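PDB 5ZLI: glutamine synthetase from Helicobacter pylori, which belongs to the bacterial glutamine synthetase I-beta enzymes, pairing a beta-grasp domain with a larger catalytic domain in a twelve-subunit assembly. Local coordinates for residues V24-R30 with V93-C99; I86-S90 with Y250-V255; L312-R316 with I341-S345; N347-A351 with I404-K408. All blocks are in the same frame, centred on the assembly; numbering follows the deposited sequence.

Interaction 1. Residues V24-R30 with V93-C99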
loop_
_atom_site.group_PDB
_atom_site.type_symbol
_atom_site.label_atom_id
_atom_site.label_comp_id
_atom_site.label_asym_id
_atom_site.label_seq_id
_atom_site.Cartn_x
_atom_site.Cartn_y
_atom_site.Cartn_z
ATOM N N VAL B 24 44.047 -27.120 -13.886
ATOM C CA VAL B 24 44.013 -25.974 -12.984
ATOM C C VAL B 24 44.294 -24.727 -13.807
ATOM O O VAL B 24 45.251 -24.663 -14.592
ATOM C CB VAL B 24 45.041 -26.125 -11.847
ATOM C CG1 VAL B 24 45.326 -24.787 -11.203
ATOM C CG2 VAL B 24 44.504 -26.989 -10.790
ATOM N N GLU B 25 43.465 -23.729 -13.621
ATOM C CA GLU B 25 43.616 -22.534 -14.397
ATOM C C GLU B 25 44.022 -21.349 -13.570
ATOM O O GLU B 25 44.395 -20.333 -14.153
ATOM C CB GLU B 25 42.335 -22.250 -15.158
ATOM C CG GLU B 25 41.892 -23.468 -15.913
ATOM C CD GLU B 25 41.044 -23.083 -17.095
ATOM O OE1 GLU B 25 40.077 -22.332 -16.852
ATOM O OE2 GLU B 25 41.354 -23.490 -18.249
ATOM N N PHE B 26 43.941 -21.441 -12.241
ATOM C CA PHE B 26 44.361 -20.355 -11.369
ATOM C C PHE B 26 45.017 -20.949 -10.137
ATOM O O PHE B 26 44.566 -21.972 -9.612
ATOM C CB PHE B 26 43.173 -19.456 -11.002
ATOM C CG PHE B 26 42.639 -18.717 -12.178
ATOM C CD1 PHE B 26 41.669 -19.292 -12.992
ATOM C CD2 PHE B 26 43.172 -17.497 -12.541
ATOM C CE1 PHE B 26 41.219 -18.637 -14.135
ATOM C CE2 PHE B 26 42.727 -16.836 -13.664
ATOM C CZ PHE B 26 41.744 -17.404 -14.463
ATOM N N VAL B 27 46.073 -20.296 -9.666
ATOM C CA VAL B 27 46.732 -20.694 -8.433
ATOM C C VAL B 27 46.481 -19.581 -7.418
ATOM O O VAL B 27 46.849 -18.417 -7.640
ATOM C CB VAL B 27 48.234 -20.957 -8.648
ATOM C CG1 VAL B 27 48.907 -21.411 -7.364
ATOM C CG2 VAL B 27 48.447 -22.006 -9.710
ATOM N N ASP B 28 45.886 -19.952 -6.291
ATOM C CA ASP B 28 45.381 -19.020 -5.290
ATOM C C ASP B 28 46.374 -19.059 -4.126
ATOM O O ASP B 28 46.296 -19.911 -3.239
ATOM C CB ASP B 28 43.952 -19.417 -4.860
ATOM C CG ASP B 28 43.137 -18.238 -4.321
ATOM O OD1 ASP B 28 43.497 -17.073 -4.628
ATOM O OD2 ASP B 28 42.121 -18.477 -3.615
ATOM N N PHE B 29 47.335 -18.140 -4.143
ATOM C CA PHE B 29 48.338 -18.103 -3.090
ATOM C C PHE B 29 47.700 -17.466 -1.879
ATOM O O PHE B 29 47.304 -16.299 -1.937
ATOM C CB PHE B 29 49.561 -17.304 -3.518
ATOM C CG PHE B 29 50.208 -17.825 -4.742
ATOM C CD1 PHE B 29 50.737 -19.092 -4.751
ATOM C CD2 PHE B 29 50.330 -17.051 -5.869
ATOM C CE1 PHE B 29 51.353 -19.616 -5.886
ATOM C CE2 PHE B 29 50.952 -17.555 -7.005
ATOM C CZ PHE B 29 51.461 -18.844 -7.019
ATOM N N ARG B 30 47.646 -18.188 -0.771
ATOM C CA ARG B 30 46.978 -17.664 0.404
ATOM C C ARG B 30 47.939 -17.500 1.572
ATOM O O ARG B 30 48.887 -18.281 1.741
ATOM C CB ARG B 30 45.817 -18.532 0.773
ATOM C CG ARG B 30 44.792 -18.473 -0.291
ATOM C CD ARG B 30 43.449 -18.870 0.222
ATOM N NE ARG B 30 42.522 -18.873 -0.889
ATOM C CZ ARG B 30 41.322 -19.408 -0.827
ATOM N NH1 ARG B 30 40.947 -19.986 0.303
ATOM N NH2 ARG B 30 40.518 -19.378 -1.891
ATOM N N VAL B 93 38.660 -23.869 -12.200
ATOM C CA VAL B 93 39.457 -24.685 -11.284
ATOM C C VAL B 93 40.654 -23.908 -10.740
ATOM O O VAL B 93 41.476 -23.372 -11.494
ATOM C CB VAL B 93 39.885 -25.996 -11.975
ATOM C CG1 VAL B 93 40.954 -26.721 -11.164
ATOM C CG2 VAL B 93 38.690 -26.927 -12.155
ATOM N N SER B 94 40.793 -23.916 -9.414
ATOM C CA SER B 94 41.840 -23.181 -8.727
ATOM C C SER B 94 42.440 -24.083 -7.675
ATOM O O SER B 94 41.711 -24.809 -6.993
ATOM C CB SER B 94 41.303 -21.926 -8.015
ATOM O OG SER B 94 40.415 -21.175 -8.832
ATOM N N VAL B 95 43.754 -24.023 -7.510
ATOM C CA VAL B 95 44.395 -24.742 -6.423
ATOM C C VAL B 95 44.917 -23.715 -5.437
ATOM O O VAL B 95 45.600 -22.760 -5.817
ATOM C CB VAL B 95 45.499 -25.698 -6.907
ATOM C CG1 VAL B 95 46.524 -24.975 -7.754
ATOM C CG2 VAL B 95 46.132 -26.387 -5.711
ATOM N N VAL B 96 44.628 -23.921 -4.213
ATOM C CA VAL B 96 45.075 -23.006 -3.185
ATOM C C VAL B 96 46.392 -23.528 -2.648
ATOM O O VAL B 96 46.587 -24.741 -2.502
ATOM C CB VAL B 96 44.017 -22.858 -2.076
ATOM C CG1 VAL B 96 44.509 -21.934 -0.983
ATOM C CG2 VAL B 96 42.707 -22.331 -2.653
ATOM N N VAL B 97 47.326 -22.615 -2.421
ATOM C CA VAL B 97 48.639 -22.967 -1.908
ATOM C C VAL B 97 49.012 -21.951 -0.844
ATOM O O VAL B 97 48.729 -20.758 -0.992
ATOM C CB VAL B 97 49.690 -23.038 -3.025
ATOM C CG1 VAL B 97 49.494 -21.879 -3.943
ATOM C CG2 VAL B 97 51.113 -23.089 -2.428
ATOM N N PHE B 98 49.532 -22.447 0.278
ATOM C CA PHE B 98 49.935 -21.602 1.390
ATOM C C PHE B 98 51.212 -20.825 1.077
ATOM O O PHE B 98 51.977 -21.169 0.178
ATOM C CB PHE B 98 50.134 -22.429 2.662
ATOM C CG PHE B 98 48.860 -22.939 3.279
ATOM C CD1 PHE B 98 48.175 -22.158 4.216
ATOM C CD2 PHE B 98 48.356 -24.202 2.960
ATOM C CE1 PHE B 98 47.012 -22.625 4.822
ATOM C CE2 PHE B 98 47.175 -24.679 3.557
ATOM C CZ PHE B 98 46.511 -23.886 4.487
ATOM N N CYS B 99 51.403 -19.729 1.816
ATOM C CA CYS B 99 52.576 -18.882 1.660
ATOM C C CYS B 99 52.976 -18.250 2.991
ATOM O O CYS B 99 52.162 -18.094 3.903
ATOM C CB CYS B 99 52.331 -17.798 0.605
ATOM S SG CYS B 99 51.963 -18.475 -1.037
#

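Interaction 2. Residues I86-S90 with Y250-V255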
loop_
_atom_site.group_PDB
_atom_site.type_symbol
_atom_site.label_atom_id
_atom_site.label_comp_id
_atom_site.label_asym_id
_atom_site.label_seq_id
_atom_site.Cartn_x
_atom_site.Cartn_y
_atom_site.Cartn_z
ATOM N N ILE B 86 42.669 -28.261 -4.247
ATOM C CA ILE B 86 41.799 -27.619 -5.225
ATOM C C ILE B 86 40.612 -26.980 -4.519
ATOM O O ILE B 86 39.870 -27.652 -3.789
ATOM C CB ILE B 86 41.331 -28.630 -6.277
ATOM C CG1 ILE B 86 42.507 -29.033 -7.171
ATOM C CG2 ILE B 86 40.165 -28.084 -7.027
ATOM C CD1 ILE B 86 42.151 -30.019 -8.302
ATOM N N ASP B 87 40.400 -25.693 -4.765
ATOM C CA ASP B 87 39.263 -24.999 -4.177
ATOM C C ASP B 87 37.966 -25.473 -4.824
ATOM O O ASP B 87 37.783 -25.280 -6.041
ATOM C CB ASP B 87 39.474 -23.499 -4.338
ATOM C CG ASP B 87 38.537 -22.676 -3.489
ATOM O OD1 ASP B 87 37.660 -23.262 -2.839
ATOM O OD2 ASP B 87 38.741 -21.443 -3.396
ATOM N N PRO B 88 37.037 -26.075 -4.065
ATOM C CA PRO B 88 35.800 -26.583 -4.688
ATOM C C PRO B 88 34.860 -25.485 -5.118
ATOM O O PRO B 88 34.101 -25.682 -6.076
ATOM C CB PRO B 88 35.173 -27.442 -3.587
ATOM C CG PRO B 88 35.646 -26.816 -2.339
ATOM C CD PRO B 88 37.054 -26.324 -2.615
ATOM N N PHE B 89 34.931 -24.312 -4.480
ATOM C CA PHE B 89 33.911 -23.297 -4.688
ATOM C C PHE B 89 34.116 -22.547 -5.987
ATOM O O PHE B 89 33.150 -22.342 -6.726
ATOM C CB PHE B 89 33.915 -22.294 -3.539
ATOM C CG PHE B 89 33.794 -22.916 -2.201
ATOM C CD1 PHE B 89 32.620 -23.559 -1.839
ATOM C CD2 PHE B 89 34.836 -22.842 -1.287
ATOM C CE1 PHE B 89 32.483 -24.146 -0.585
ATOM C CE2 PHE B 89 34.720 -23.423 -0.035
ATOM C CZ PHE B 89 33.539 -24.082 0.317
ATOM N N SER B 90 35.362 -22.187 -6.309
ATOM C CA SER B 90 35.615 -21.359 -7.483
ATOM C C SER B 90 35.041 -22.007 -8.737
ATOM O O SER B 90 35.143 -23.222 -8.936
ATOM C CB SER B 90 37.111 -21.093 -7.664
ATOM O OG SER B 90 37.834 -22.301 -7.666
ATOM N N TYR B 250 37.301 -21.074 6.278
ATOM C CA TYR B 250 36.903 -20.807 4.901
ATOM C C TYR B 250 35.801 -21.755 4.432
ATOM O O TYR B 250 34.875 -21.341 3.732
ATOM C CB TYR B 250 38.151 -20.941 4.027
ATOM C CG TYR B 250 37.955 -20.861 2.547
ATOM C CD1 TYR B 250 37.419 -19.731 1.948
ATOM C CD2 TYR B 250 38.358 -21.920 1.721
ATOM C CE1 TYR B 250 37.261 -19.654 0.559
ATOM C CE2 TYR B 250 38.198 -21.853 0.320
ATOM C CZ TYR B 250 37.651 -20.716 -0.242
ATOM O OH TYR B 250 37.494 -20.638 -1.597
ATOM N N VAL B 251 35.876 -23.034 4.814
ATOM C CA VAL B 251 34.977 -24.026 4.236
ATOM C C VAL B 251 33.573 -23.856 4.771
ATOM O O VAL B 251 32.594 -24.064 4.054
ATOM C CB VAL B 251 35.506 -25.453 4.459
ATOM C CG1 VAL B 251 34.474 -26.464 4.042
ATOM C CG2 VAL B 251 36.762 -25.676 3.648
ATOM N N VAL B 252 33.443 -23.629 6.064
ATOM C CA VAL B 252 32.111 -23.416 6.588
ATOM C C VAL B 252 31.571 -22.059 6.129
ATOM O O VAL B 252 30.408 -21.958 5.727
ATOM C CB VAL B 252 32.088 -23.617 8.112
ATOM C CG1 VAL B 252 33.087 -24.689 8.518
ATOM C CG2 VAL B 252 32.397 -22.383 8.795
ATOM N N LYS B 253 32.410 -21.017 6.101
ATOM C CA LYS B 253 31.913 -19.700 5.698
ATOM C C LYS B 253 31.349 -19.738 4.287
ATOM O O LYS B 253 30.299 -19.144 3.990
ATOM C CB LYS B 253 33.014 -18.638 5.767
ATOM C CG LYS B 253 32.924 -17.737 7.021
ATOM C CD LYS B 253 34.143 -16.832 7.155
ATOM C CE LYS B 253 35.380 -17.578 7.503
ATOM N NZ LYS B 253 36.401 -16.637 7.985
ATOM N N MET B 254 32.010 -20.483 3.427
ATOM C CA MET B 254 31.654 -20.536 2.038
ATOM C C MET B 254 30.513 -21.494 1.789
ATOM O O MET B 254 29.869 -21.412 0.736
ATOM C CB MET B 254 32.885 -20.911 1.268
ATOM C CG MET B 254 33.795 -19.748 1.066
ATOM S SD MET B 254 33.013 -18.613 -0.046
ATOM C CE MET B 254 33.376 -19.446 -1.586
ATOM N N VAL B 255 30.351 -22.490 2.661
ATOM C CA VAL B 255 29.253 -23.444 2.526
ATOM C C VAL B 255 27.986 -22.879 3.113
ATOM O O VAL B 255 26.920 -22.976 2.501
ATOM C CB VAL B 255 29.620 -24.801 3.141
ATOM C CG1 VAL B 255 28.366 -25.638 3.396
ATOM C CG2 VAL B 255 30.557 -25.519 2.195
#

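Interaction 3. Residues L312-R316 with I341-S345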
loop_
_atom_site.group_PDB
_atom_site.type_symbol
_atom_site.label_atom_id
_atom_site.label_comp_id
_atom_site.label_asym_id
_atom_site.label_seq_id
_atom_site.Cartn_x
_atom_site.Cartn_y
_atom_site.Cartn_z
ATOM N N LEU B 312 49.685 -22.021 32.643
ATOM C CA LEU B 312 48.893 -21.328 33.663
ATOM C C LEU B 312 49.584 -20.072 34.180
ATOM O O LEU B 312 48.903 -19.106 34.540
ATOM C CB LEU B 312 48.555 -22.267 34.833
ATOM C CG LEU B 312 47.430 -23.263 34.523
ATOM C CD1 LEU B 312 47.205 -24.266 35.655
ATOM C CD2 LEU B 312 46.116 -22.523 34.147
ATOM N N ARG B 313 50.924 -20.082 34.286
ATOM C CA ARG B 313 51.646 -18.933 34.835
ATOM C C ARG B 313 51.511 -17.733 33.931
ATOM O O ARG B 313 51.186 -16.627 34.385
ATOM C CB ARG B 313 53.134 -19.240 35.009
ATOM C CG ARG B 313 53.940 -18.035 35.497
ATOM C CD ARG B 313 53.767 -17.764 37.000
ATOM N NE ARG B 313 54.235 -18.901 37.798
ATOM C CZ ARG B 313 55.510 -19.150 38.078
ATOM N NH1 ARG B 313 56.468 -18.341 37.645
ATOM N NH2 ARG B 313 55.827 -20.213 38.795
ATOM N N HIS B 314 51.725 -17.945 32.638
ATOM C CA HIS B 314 51.670 -16.874 31.665
ATOM C C HIS B 314 50.254 -16.663 31.146
ATOM O O HIS B 314 50.049 -15.819 30.259
ATOM C CB HIS B 314 52.610 -17.179 30.492
ATOM C CG HIS B 314 53.988 -17.567 30.912
ATOM N ND1 HIS B 314 54.816 -16.717 31.616
ATOM C CD2 HIS B 314 54.713 -18.686 30.669
ATOM C CE1 HIS B 314 55.974 -17.314 31.832
ATOM N NE2 HIS B 314 55.940 -18.510 31.268
ATOM N N ALA B 315 49.276 -17.374 31.719
ATOM C CA ALA B 315 47.935 -17.421 31.155
ATOM C C ALA B 315 47.372 -16.028 30.889
ATOM O O ALA B 315 46.975 -15.719 29.762
ATOM C CB ALA B 315 47.028 -18.203 32.098
ATOM N N ARG B 316 47.346 -15.161 31.906
ATOM C CA ARG B 316 46.726 -13.847 31.729
ATOM C C ARG B 316 47.369 -13.062 30.590
ATOM O O ARG B 316 46.689 -12.296 29.907
ATOM C CB ARG B 316 46.725 -13.047 33.039
ATOM C CG ARG B 316 45.988 -13.774 34.127
ATOM C CD ARG B 316 45.038 -12.883 34.892
ATOM N NE ARG B 316 45.418 -11.477 35.010
ATOM C CZ ARG B 316 44.550 -10.508 35.318
ATOM N NH1 ARG B 316 43.275 -10.800 35.538
ATOM N NH2 ARG B 316 44.946 -9.252 35.417
ATOM N N ILE B 341 38.166 -19.077 35.563
ATOM C CA ILE B 341 39.071 -19.471 36.641
ATOM C C ILE B 341 40.164 -20.360 36.048
ATOM O O ILE B 341 39.866 -21.335 35.351
ATOM C CB ILE B 341 38.330 -20.234 37.760
ATOM C CG1 ILE B 341 37.098 -19.472 38.260
ATOM C CG2 ILE B 341 39.265 -20.496 38.938
ATOM C CD1 ILE B 341 37.402 -18.222 39.016
ATOM N N LEU B 342 41.424 -20.048 36.369
ATOM C CA LEU B 342 42.586 -20.692 35.749
ATOM C C LEU B 342 43.080 -21.875 36.586
ATOM O O LEU B 342 44.131 -21.835 37.226
ATOM C CB LEU B 342 43.697 -19.667 35.553
ATOM C CG LEU B 342 43.533 -18.605 34.483
ATOM C CD1 LEU B 342 44.603 -17.542 34.673
ATOM C CD2 LEU B 342 43.653 -19.280 33.125
ATOM N N THR B 343 42.355 -22.984 36.499
ATOM C CA THR B 343 42.783 -24.214 37.150
ATOM C C THR B 343 42.500 -25.382 36.214
ATOM O O THR B 343 41.896 -25.225 35.153
ATOM C CB THR B 343 42.102 -24.406 38.514
ATOM O OG1 THR B 343 41.870 -23.127 39.121
ATOM C CG2 THR B 343 43.006 -25.208 39.437
ATOM N N TYR B 344 42.953 -26.560 36.604
ATOM C CA TYR B 344 42.740 -27.779 35.839
ATOM C C TYR B 344 41.873 -28.745 36.640
ATOM O O TYR B 344 41.824 -28.685 37.872
ATOM C CB TYR B 344 44.109 -28.422 35.464
ATOM C CG TYR B 344 45.023 -28.707 36.680
ATOM C CD1 TYR B 344 45.702 -27.666 37.332
ATOM C CD2 TYR B 344 45.189 -30.001 37.189
ATOM C CE1 TYR B 344 46.511 -27.909 38.439
ATOM C CE2 TYR B 344 45.997 -30.245 38.299
ATOM C CZ TYR B 344 46.655 -29.197 38.912
ATOM O OH TYR B 344 47.457 -29.431 40.008
ATOM N N SER B 345 41.167 -29.623 35.927
ATOM C CA SER B 345 40.387 -30.678 36.567
ATOM C C SER B 345 39.947 -31.672 35.507
ATOM O O SER B 345 39.662 -31.293 34.372
ATOM C CB SER B 345 39.167 -30.128 37.315
ATOM O OG SER B 345 39.589 -29.396 38.446
#

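Interaction 4. Residues N347-A351 with I404-K408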
loop_
_atom_site.group_PDB
_atom_site.type_symbol
_atom_site.label_atom_id
_atom_site.label_comp_id
_atom_site.label_asym_id
_atom_site.label_seq_id
_atom_site.Cartn_x
_atom_site.Cartn_y
_atom_site.Cartn_z
ATOM N N ASN B 347 37.316 -33.962 33.723
ATOM C CA ASN B 347 35.875 -33.969 33.523
ATOM C C ASN B 347 35.212 -32.655 33.958
ATOM O O ASN B 347 34.046 -32.644 34.362
ATOM C CB ASN B 347 35.258 -35.141 34.281
ATOM C CG ASN B 347 36.112 -36.368 34.214
ATOM O OD1 ASN B 347 36.521 -36.793 33.131
ATOM N ND2 ASN B 347 36.498 -36.880 35.382
ATOM N N ASN B 348 35.931 -31.536 33.926
ATOM C CA ASN B 348 35.406 -30.284 34.447
ATOM C C ASN B 348 35.375 -29.222 33.355
ATOM O O ASN B 348 36.424 -28.809 32.853
ATOM C CB ASN B 348 36.251 -29.832 35.631
ATOM C CG ASN B 348 35.555 -28.819 36.508
ATOM O OD1 ASN B 348 34.825 -27.953 36.033
ATOM N ND2 ASN B 348 35.790 -28.923 37.814
ATOM N N ARG B 349 34.180 -28.743 33.018
ATOM C CA ARG B 349 34.020 -27.713 31.998
ATOM C C ARG B 349 33.881 -26.319 32.574
ATOM O O ARG B 349 33.674 -25.370 31.809
ATOM C CB ARG B 349 32.823 -28.019 31.084
ATOM C CG ARG B 349 32.992 -29.309 30.373
ATOM C CD ARG B 349 32.157 -29.328 29.147
ATOM N NE ARG B 349 32.700 -30.225 28.133
ATOM C CZ ARG B 349 32.819 -31.544 28.232
ATOM N NH1 ARG B 349 32.444 -32.171 29.331
ATOM N NH2 ARG B 349 33.329 -32.239 27.213
ATOM N N SER B 350 33.995 -26.175 33.894
ATOM C CA SER B 350 34.177 -24.874 34.508
ATOM C C SER B 350 35.645 -24.452 34.577
ATOM O O SER B 350 35.929 -23.261 34.784
ATOM C CB SER B 350 33.561 -24.888 35.906
ATOM O OG SER B 350 34.106 -25.941 36.673
ATOM N N ALA B 351 36.579 -25.375 34.369
ATOM C CA ALA B 351 37.996 -25.076 34.500
ATOM C C ALA B 351 38.597 -24.539 33.200
ATOM O O ALA B 351 38.067 -24.760 32.106
ATOM C CB ALA B 351 38.753 -26.322 34.956
ATOM N N ILE B 404 35.636 -28.591 41.927
ATOM C CA ILE B 404 34.376 -27.960 42.296
ATOM C C ILE B 404 33.685 -27.417 41.035
ATOM O O ILE B 404 34.200 -27.497 39.916
ATOM C CB ILE B 404 34.544 -26.848 43.362
ATOM C CG1 ILE B 404 35.620 -25.825 42.957
ATOM C CG2 ILE B 404 34.807 -27.456 44.743
ATOM C CD1 ILE B 404 35.042 -24.490 42.503
ATOM N N ASN B 405 32.458 -26.942 41.229
ATOM C CA ASN B 405 31.769 -26.121 40.234
ATOM C C ASN B 405 32.364 -24.719 40.300
ATOM O O ASN B 405 32.028 -23.925 41.187
ATOM C CB ASN B 405 30.268 -26.125 40.506
ATOM C CG ASN B 405 29.481 -25.338 39.491
ATOM O OD1 ASN B 405 30.027 -24.529 38.749
ATOM N ND2 ASN B 405 28.176 -25.588 39.445
ATOM N N LEU B 406 33.240 -24.396 39.349
ATOM C CA LEU B 406 33.996 -23.160 39.481
ATOM C C LEU B 406 33.100 -21.927 39.376
ATOM O O LEU B 406 33.361 -20.921 40.046
ATOM C CB LEU B 406 35.119 -23.131 38.444
ATOM C CG LEU B 406 36.357 -23.978 38.793
ATOM C CD1 LEU B 406 36.115 -25.460 38.854
ATOM C CD2 LEU B 406 37.483 -23.685 37.844
ATOM N N PHE B 407 32.011 -21.998 38.602
ATOM C CA PHE B 407 31.068 -20.883 38.505
ATOM C C PHE B 407 30.243 -20.646 39.770
ATOM O O PHE B 407 29.511 -19.649 39.823
ATOM C CB PHE B 407 30.125 -21.091 37.319
ATOM C CG PHE B 407 30.832 -21.387 36.025
ATOM C CD1 PHE B 407 31.932 -20.632 35.625
ATOM C CD2 PHE B 407 30.417 -22.434 35.212
ATOM C CE1 PHE B 407 32.592 -20.909 34.415
ATOM C CE2 PHE B 407 31.083 -22.725 34.010
ATOM C CZ PHE B 407 32.169 -21.958 33.616
ATOM N N LYS B 408 30.335 -21.518 40.781
ATOM C CA LYS B 408 29.605 -21.325 42.029
ATOM C C LYS B 408 30.375 -20.496 43.059
ATOM O O LYS B 408 29.774 -20.070 44.053
ATOM C CB LYS B 408 29.210 -22.690 42.627
#

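Interaction 1. Residues V24-R30 with V93-C99
R30 and V96 make the close-packed end of this contact. The arginine chain runs extended from CG to NE and lies over the valine, R30 CD 3.5 Å from V96 CG1, while V96 CG2 sits above the centre of the guanidinium face. That group is also held at its edge: NE and NH2 both bond to D28 OD2 in a salt bridge lying in the guanidinium plane. R30 NH2 also forms a salt bridge with D87, and D28 OD1 a hydrogen bond with H40. A methyl on one face and a carboxylate at one edge probably restrict the rotation of the guanidinium. The backbones beneath are parallel neighbours in the mixed sheet of the beta-grasp domain. D28 N bonds to V95 O at 2.9 Å and almost straight (179°), and R30 N to V97 O at 2.8 Å. On the other face, V27 CG1 meets V97 CG1 at 3.5 Å, and C99 SG approaches F29 CB at 3.6 Å and its ring obliquely. The start of the pairing is looser. Here V93 O is shared by E25 N at 2.9 Å and F26 N at 3.2 Å, the latter bent to 139°. V93 and E25 are partly exposed, and the E25 carboxylate turns to K208 of a second subunit.

Interaction 2. Residues I86-S90 with Y250-V255
F89 reaches from the loop behind strand 84-87 onto helix 238-258, joining the beta-grasp domain to the catalytic domain through an aromatic cluster. M254 CB lies over one face of the F89 ring, 3.5 Å from the centroid in a CH-pi contact. The methionine chain is bent at both chi2 (-69°) and chi3 (-79°), which curls it back over the ring: SD stands above the same face at a distance, a Met-aromatic contact, and CE comes down to 3.5 Å from F89 CB. P88 CG covers the opposite face. At the ring's rim are V255 CG2, 3.7 Å from F89 CE1, and Y250, whose own face receives the F89 edge with the two planes at 89° and centroids 5.4 Å apart, an offset edge-to-face pair. Further out, D87 meets the hydroxyl end of Y250, and its OD1 takes a weak bond from F89 N. R30 lies against the Y250 ring as a cation-pi partner, while P194 of a second subunit packs on M254. Y250 OH donates to D87 OD2, modelled very short at 2.3 Å.

Interaction 3. Residues L312-R316 with I341-S345
L342 points from its strand toward the helical segment 312-316, where it and L312 share most of the contact. Starting at the root, L342 CB lies 4.0 Å from L312 CD2. CG stands anti to the carbonyl carbon (chi1 -72°), a turn that carries the fork of the side chain over A315. L342 CD1 is 3.6 Å from A315 CB and also touches the aliphatic root of R316 at CG. The other branch, L342 CD2, approaches the same A315 methyl at 3.7 Å and comes within 4.2 Å of L312 CD2, so the alanine meets both arms of the fork. M422 packs on L342 from a nearby loop. L312 answers with a fork of its own: its CD2 rests 3.7 Å from L342 O, whereas CD1 reaches along the strand to Y344 CD1 at 4.1 Å, the two side chains crossing at about a right angle. The contact between the segments is apolar, and the polar ends lead elsewhere. The R316 guanidinium goes to E432, and the Y344 hydroxyl to G399 O. At L342 the backbone makes an inverse gamma turn, with a weak bond from T343 N to I341 O. This is helix-on-strand packing within the catalytic domain: the junction of helices 302-313 and 315-322, where H314 takes the N-cap position, lies against the weakly bonded strand 341-346, which pairs in parallel with strand 351-355.

Interaction 4. Residues N347-A351 with I404-K408
N348 and S350 meet the 404-408 loop in the catalytic domain, from a connection that probably forms an Asx turn: N348 OD1 accepts from S350 N two residues on, although the placing of OD1 is less sure. Among the polar contacts across the segments, N348 ND2 bonds to I404 O at 3.0 Å, fairly straight (162°) and close to the plane of its own amide. CG of N348 stands anti to the backbone N (chi1 -161°), which sends the amide across to that carbonyl. L406 N adds a weak bond to S350 OG, whose position is doubtful. The apolar contacts gather on L406, at the start of a short 3-10 turn: its CB lies 3.5 Å from S350 CB, and CD2 is 3.7 Å from A351 CA. Contacts with another subunit form a third group. R349 points away from the 404-408 loop and makes a salt bridge with D74 of that subunit, whose I70 packs on S350 and F407, so the two loops meet a subunit boundary together. The aromatic contact is a CH-pi one: S350 CB stands over one face of the F407 ring, 4.0 Å from its centroid and displaced toward the rim.

How the interactions relate
Interactions 1 and 2 share one network, their centres about 13 Å apart. Strands 84-87 and 94-103 are sheet neighbours, S94 O lies 2.7 Å from D87 N in a probable hydrogen bond, and R30 NH2 reaches D87 OD2 at 3.1 Å; Y250 of helix 238-258 meets both R30 and D87. Both interactions also touch the same second subunit. Interactions 3 and 4 form another pair, again about 13 Å between centres, with A351 CB 3.3 Å from T343 O and L406 CD2 3.6 Å from I341 CB. The two pairs lie on opposite sides of the chain's centre; interactions 2 and 4 are about 20 Å apart at their nearest atoms.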